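Side-chain contacts in choline/ethanolamine kinase family protein (Mesorhizobium loti, PDB 3DXQ), which probably phosphorylates ethanolamine or a related small amino alcohol, transferring the phosphate with a kinase-like fold: residues 97-100 with 101-105; 211-215 with 216-220. All coordinates share one frame; numbering follows the deposited sequence.

Contact 1 of 2, residues 97-100 with 101-105; sequences PEKF and KTRPG
R103 N donates to K99 O at 2.8 Å, and one residue earlier T102 N donates to E98 O at 3.0 Å, so two successive i to i+4 bonds run up to the C-terminal end of helix 97-102. E98 O is gripped twice, K101 N also reaching it at 3.1 Å, though less straight (136° at the hydrogen against 153° for T102 N), while a weak second bond runs from K101 N to P97 O. Beyond T102 the backbone leaves the helix at R103, whose side chain folds back over the last turn. With its CG beside the backbone N (chi1 -56°), R103 lays CB and CG against K99 O, CG at 3.4 Å, and carries CD to 3.8 Å from K99 CB. A bend at chi3 then turns the guanidinium toward D187, with which NE forms a salt bridge. The K99 amine instead finds Q93, and its NZ stays 5.7 Å from R103 NH1. Further contacts are of carbon with carbonyl oxygen: T102 CB approaches E98 O, and K101 CG passes P97 O. The two cations K99 and R103 thus share an aliphatic contact near the backbone but send their charges to different partners, an arrangement likely to soften their mutual repulsion and, through D187, to tie the helix end to strand 185-187.

Contact 2 of 2, residues 211-215 with 216-220; sequences DLSVE and GKFNA
The F218 ring lies with one face over the last turn of helix 206-215. S213 CA sits over that face, 4.3 Å from the ring centroid and 27° off the normal, in a CH-pi contact; L212 O stands above the same face nearer the rim, and G216 O meets the edge in the plane of the ring. The far end of the ring, CZ, comes 4.0 Å from L212 CG, the two side chains crossing at a slant. F218 CG stands beside the backbone N (chi1 -84°), which leans the ring back across the helix end, while F218 CB packs against S213 OG at 3.4 Å, and that hydroxyl is hydrogen-bonded to D223. An alanine at F218 would probably leave S213 CA and L212 without their aromatic cover and open a gap beside P107 of helix 106-118. Two backbone bonds close the turn beneath the ring: G216 N to L212 O at 2.7 Å, and F218 N to S213 O at 3.0 Å, almost straight at 179°. The carboxylate of E215 forms a salt bridge through OE2 with R278 of helix 271-287. The six-residue closure from S213 O to F218 N, with left-handed K217 just before an apolar donor residue, resembles a Schellman motif, though K217 N to V214 O, 3.6 Å, is long for the usual second bond; it turns the chain from helix 206-215 toward helix 220-231.

Overall arrangement
Contact 1 comes first along the chain and closes well before contact 2 opens, yet their centres lie 11 Å apart on the same side of the molecule. Each is a helix end, of helix 97-102 at the surface and of helix 206-215 in the interior. They meet directly: the F100 and F218 rings pack edge-to-face, K101 NZ lies 3.0 Å from K217 O in a probable hydrogen bond, and P97 rests against the backbone of E215 and G216. These contacts pack the short helix after strand 93-94 against the end of helix 206-215, within the mainly helical part of what is, by family, a kinase-like fold, with both turns flanking helix 106-118 and the loop holding L181 and C182.

Contact 1 of 2, residues 97-100 with 101-105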
ATOM      1  N   PRO A  97      -8.988  -0.728   9.135  1.00 38.65           N
ATOM      2  CA  PRO A  97      -9.612   0.559   9.412  1.00 38.68           C
ATOM      3  C   PRO A  97     -10.126   0.662  10.842  1.00 39.25           C
ATOM      4  O   PRO A  97      -9.824   1.642  11.539  1.00 40.06           O
ATOM      5  CB  PRO A  97     -10.778   0.607   8.416  1.00 37.93           C
ATOM      6  CG  PRO A  97     -10.349  -0.259   7.289  1.00 36.87           C
ATOM      7  CD  PRO A  97      -9.460  -1.313   7.867  1.00 38.30           C
ATOM      8  N   GLU A  98     -10.890  -0.340  11.264  1.00 40.61           N
ATOM      9  CA  GLU A  98     -11.492  -0.347  12.594  1.00 43.90           C
ATOM     10  C   GLU A  98     -10.436  -0.205  13.689  1.00 41.73           C
ATOM     11  O   GLU A  98     -10.572   0.627  14.576  1.00 39.60           O
ATOM     12  CB  GLU A  98     -12.337  -1.612  12.805  1.00 43.86           C
ATOM     13  CG  GLU A  98     -13.163  -1.601  14.086  1.00 50.72           C
ATOM     14  CD  GLU A  98     -13.933  -2.910  14.351  1.00 52.81           C
ATOM     15  OE1 GLU A  98     -14.153  -3.710  13.404  1.00 68.64           O
ATOM     16  OE2 GLU A  98     -14.335  -3.129  15.525  1.00 61.89           O
ATOM     17  N   LYS A  99      -9.372  -0.992  13.619  1.00 42.26           N
ATOM     18  CA  LYS A  99      -8.331  -0.903  14.643  1.00 44.46           C
ATOM     19  C   LYS A  99      -7.589   0.436  14.640  1.00 42.52           C
ATOM     20  O   LYS A  99      -7.023   0.823  15.672  1.00 41.49           O
ATOM     21  CB  LYS A  99      -7.337  -2.055  14.524  1.00 46.28           C
ATOM     22  CG  LYS A  99      -7.931  -3.434  14.833  1.00 51.63           C
ATOM     23  CD  LYS A  99      -7.084  -4.522  14.142  1.00 61.48           C
ATOM     24  CE  LYS A  99      -7.572  -5.930  14.416  1.00 61.98           C
ATOM     25  NZ  LYS A  99      -7.136  -6.348  15.761  1.00 65.25           N
ATOM     26  N   PHE A 100      -7.587   1.133  13.500  1.00 41.30           N
ATOM     27  CA  PHE A 100      -6.945   2.454  13.410  1.00 41.74           C
ATOM     28  C   PHE A 100      -7.721   3.542  14.143  1.00 40.93           C
ATOM     29  O   PHE A 100      -7.160   4.554  14.508  1.00 40.74           O
ATOM     30  CB  PHE A 100      -6.655   2.867  11.955  1.00 42.58           C
ATOM     31  CG  PHE A 100      -5.254   2.494  11.486  1.00 40.16           C
ATOM     32  CD1 PHE A 100      -4.136   3.100  12.049  1.00 43.12           C
ATOM     33  CD2 PHE A 100      -5.060   1.561  10.481  1.00 39.68           C
ATOM     34  CE1 PHE A 100      -2.849   2.760  11.626  1.00 44.19           C
ATOM     35  CE2 PHE A 100      -3.802   1.236  10.047  1.00 36.37           C
ATOM     36  CZ  PHE A 100      -2.682   1.839  10.628  1.00 42.09           C
ATOM     37  N   LYS A 101      -9.016   3.330  14.338  1.00 42.80           N
ATOM     38  CA  LYS A 101      -9.848   4.205  15.183  1.00 42.34           C
ATOM     39  C   LYS A 101      -9.751   3.692  16.640  1.00 42.06           C
ATOM     40  O   LYS A 101      -9.699   4.465  17.583  1.00 43.26           O
ATOM     41  CB  LYS A 101     -11.331   4.156  14.760  1.00 41.31           C
ATOM     42  CG  LYS A 101     -11.659   4.373  13.283  1.00 41.26           C
ATOM     43  CD  LYS A 101     -11.966   5.828  12.917  1.00 44.65           C
ATOM     44  CE  LYS A 101     -12.822   5.936  11.636  1.00 41.24           C
ATOM     45  NZ  LYS A 101     -12.315   5.144  10.495  1.00 45.80           N
ATOM     46  N   THR A 102      -9.723   2.375  16.798  1.00 42.88           N
ATOM     47  CA  THR A 102      -9.723   1.703  18.113  1.00 43.49           C
ATOM     48  C   THR A 102      -8.445   1.811  18.953  1.00 43.92           C
ATOM     49  O   THR A 102      -8.517   1.920  20.172  1.00 42.65           O
ATOM     50  CB  THR A 102     -10.025   0.176  17.921  1.00 44.38           C
ATOM     51  OG1 THR A 102     -11.446  -0.016  17.908  1.00 41.66           O
ATOM     52  CG2 THR A 102      -9.389  -0.715  19.029  1.00 43.01           C
ATOM     53  N   ARG A 103      -7.283   1.743  18.317  1.00 44.10           N
ATOM     54  CA  ARG A 103      -6.026   1.696  19.067  1.00 46.00           C
ATOM     55  C   ARG A 103      -5.419   3.089  19.098  1.00 46.47           C
ATOM     56  O   ARG A 103      -4.886   3.560  18.095  1.00 48.12           O
ATOM     57  CB  ARG A 103      -5.075   0.657  18.445  1.00 46.15           C
ATOM     58  CG  ARG A 103      -5.714  -0.742  18.348  1.00 44.39           C
ATOM     59  CD  ARG A 103      -4.925  -1.734  17.496  1.00 45.37           C
ATOM     60  NE  ARG A 103      -3.588  -1.988  18.034  1.00 44.86           N
ATOM     61  CZ  ARG A 103      -3.325  -2.764  19.081  1.00 43.36           C
ATOM     62  NH1 ARG A 103      -4.307  -3.392  19.721  1.00 50.62           N
ATOM     63  NH2 ARG A 103      -2.080  -2.920  19.500  1.00 44.82           N
ATOM     64  N   PRO A 104      -5.517   3.773  20.247  1.00 47.01           N
ATOM     65  CA  PRO A 104      -5.069   5.160  20.264  1.00 46.34           C
ATOM     66  C   PRO A 104      -3.596   5.295  19.944  1.00 45.26           C
ATOM     67  O   PRO A 104      -2.791   4.519  20.447  1.00 45.15           O
ATOM     68  CB  PRO A 104      -5.351   5.607  21.696  1.00 46.10           C
ATOM     69  CG  PRO A 104      -5.470   4.368  22.477  1.00 47.89           C
ATOM     70  CD  PRO A 104      -6.006   3.337  21.566  1.00 46.98           C
ATOM     71  N   GLY A 105      -3.266   6.263  19.090  1.00 44.84           N
ATOM     72  CA  GLY A 105      -1.874   6.500  18.671  1.00 44.06           C
ATOM     73  C   GLY A 105      -1.425   5.696  17.460  1.00 43.32           C
ATOM     74  O   GLY A 105      -0.312   5.898  16.956  1.00 42.74           O
TER

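Contact 2 of 2, residues 211-215 with 216-220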
ATOM      1  N   ASP A 211      -2.222   7.072   0.598  1.00 41.74           N
ATOM      2  CA  ASP A 211      -2.727   5.730   0.346  1.00 41.62           C
ATOM      3  C   ASP A 211      -3.262   5.096   1.622  1.00 41.38           C
ATOM      4  O   ASP A 211      -4.373   4.564   1.639  1.00 43.10           O
ATOM      5  CB  ASP A 211      -1.631   4.865  -0.253  1.00 42.45           C
ATOM      6  CG  ASP A 211      -2.165   3.579  -0.898  1.00 40.66           C
ATOM      7  OD1 ASP A 211      -2.817   2.752  -0.246  1.00 44.42           O
ATOM      8  OD2 ASP A 211      -1.863   3.365  -2.075  1.00 47.65           O
ATOM      9  N   LEU A 212      -2.487   5.166   2.691  1.00 39.84           N
ATOM     10  CA  LEU A 212      -2.932   4.638   3.970  1.00 39.35           C
ATOM     11  C   LEU A 212      -4.222   5.298   4.397  1.00 40.61           C
ATOM     12  O   LEU A 212      -5.147   4.617   4.826  1.00 42.38           O
ATOM     13  CB  LEU A 212      -1.865   4.865   5.036  1.00 40.08           C
ATOM     14  CG  LEU A 212      -2.223   4.511   6.466  1.00 39.37           C
ATOM     15  CD1 LEU A 212      -2.913   3.137   6.495  1.00 40.23           C
ATOM     16  CD2 LEU A 212      -0.944   4.531   7.344  1.00 38.47           C
ATOM     17  N   SER A 213      -4.288   6.621   4.281  1.00 41.32           N
ATOM     18  CA  SER A 213      -5.481   7.363   4.688  1.00 42.04           C
ATOM     19  C   SER A 213      -6.738   6.865   4.000  1.00 43.10           C
ATOM     20  O   SER A 213      -7.746   6.616   4.671  1.00 42.04           O
ATOM     21  CB  SER A 213      -5.315   8.856   4.396  1.00 43.48           C
ATOM     22  OG  SER A 213      -6.402   9.603   4.908  1.00 38.95           O
ATOM     23  N   VAL A 214      -6.678   6.713   2.672  1.00 44.51           N
ATOM     24  CA  VAL A 214      -7.836   6.233   1.901  1.00 45.85           C
ATOM     25  C   VAL A 214      -8.160   4.770   2.207  1.00 47.28           C
ATOM     26  O   VAL A 214      -9.342   4.379   2.224  1.00 49.46           O
ATOM     27  CB  VAL A 214      -7.635   6.395   0.391  1.00 44.81           C
ATOM     28  CG1 VAL A 214      -8.704   5.672  -0.377  1.00 49.64           C
ATOM     29  CG2 VAL A 214      -7.673   7.820   0.039  1.00 46.34           C
ATOM     30  N   GLU A 215      -7.123   3.970   2.452  1.00 46.27           N
ATOM     31  CA  GLU A 215      -7.305   2.547   2.732  1.00 46.00           C
ATOM     32  C   GLU A 215      -7.841   2.342   4.141  1.00 47.20           C
ATOM     33  O   GLU A 215      -8.629   1.425   4.393  1.00 48.72           O
ATOM     34  CB  GLU A 215      -5.994   1.777   2.557  1.00 47.43           C
ATOM     35  CG  GLU A 215      -5.474   1.621   1.100  1.00 46.20           C
ATOM     36  CD  GLU A 215      -6.302   0.673   0.252  1.00 48.49           C
ATOM     37  OE1 GLU A 215      -6.879  -0.275   0.815  1.00 52.94           O
ATOM     38  OE2 GLU A 215      -6.371   0.876  -0.984  1.00 42.63           O
ATOM     39  N   GLY A 216      -7.429   3.203   5.067  1.00 46.98           N
ATOM     40  CA  GLY A 216      -7.906   3.120   6.461  1.00 45.80           C
ATOM     41  C   GLY A 216      -9.183   3.879   6.779  1.00 43.03           C
ATOM     42  O   GLY A 216      -9.638   3.870   7.925  1.00 41.43           O
ATOM     43  N   LYS A 217      -9.750   4.537   5.768  1.00 43.19           N
ATOM     44  CA  LYS A 217     -10.933   5.383   5.944  1.00 43.78           C
ATOM     45  C   LYS A 217     -10.672   6.361   7.079  1.00 42.72           C
ATOM     46  O   LYS A 217     -11.476   6.494   7.996  1.00 43.98           O
ATOM     47  CB  LYS A 217     -12.181   4.546   6.234  1.00 43.12           C
ATOM     48  CG  LYS A 217     -12.363   3.339   5.323  1.00 45.88           C
ATOM     49  CD  LYS A 217     -13.792   2.793   5.362  1.00 46.50           C
ATOM     50  CE  LYS A 217     -13.899   1.463   4.609  1.00 49.67           C
ATOM     51  NZ  LYS A 217     -15.312   1.003   4.407  1.00 56.46           N
ATOM     52  N   PHE A 218      -9.528   7.031   7.011  1.00 42.08           N
ATOM     53  CA  PHE A 218      -9.107   7.955   8.056  1.00 42.31           C
ATOM     54  C   PHE A 218      -9.933   9.198   8.046  1.00 41.16           C
ATOM     55  O   PHE A 218     -10.194   9.750   6.991  1.00 44.05           O
ATOM     56  CB  PHE A 218      -7.655   8.372   7.848  1.00 41.91           C
ATOM     57  CG  PHE A 218      -6.657   7.418   8.406  1.00 41.07           C
ATOM     58  CD1 PHE A 218      -6.940   6.063   8.524  1.00 40.54           C
ATOM     59  CD2 PHE A 218      -5.383   7.871   8.742  1.00 42.37           C
ATOM     60  CE1 PHE A 218      -5.997   5.190   9.038  1.00 41.70           C
ATOM     61  CE2 PHE A 218      -4.430   6.997   9.249  1.00 41.92           C
ATOM     62  CZ  PHE A 218      -4.731   5.660   9.398  1.00 38.29           C
ATOM     63  N   ASN A 219     -10.342   9.654   9.215  1.00 40.11           N
ATOM     64  CA  ASN A 219     -11.070  10.924   9.281  1.00 41.22           C
ATOM     65  C   ASN A 219     -10.025  12.034   9.417  1.00 41.75           C
ATOM     66  O   ASN A 219      -8.841  11.754   9.545  1.00 40.73           O
ATOM     67  CB  ASN A 219     -12.105  10.942  10.421  1.00 37.79           C
ATOM     68  CG  ASN A 219     -11.489  10.677  11.770  1.00 41.12           C
ATOM     69  OD1 ASN A 219     -10.309  10.977  12.012  1.00 44.33           O
ATOM     70  ND2 ASN A 219     -12.265  10.093  12.649  1.00 39.28           N
ATOM     71  N   ALA A 220     -10.486  13.284   9.379  1.00 43.19           N
ATOM     72  CA  ALA A 220      -9.612  14.455   9.472  1.00 40.83           C
ATOM     73  C   ALA A 220      -8.637  14.364  10.634  1.00 40.53           C
ATOM     74  O   ALA A 220      -7.464  14.700  10.485  1.00 42.29           O
ATOM     75  CB  ALA A 220     -10.438  15.709   9.600  1.00 37.57           C
TER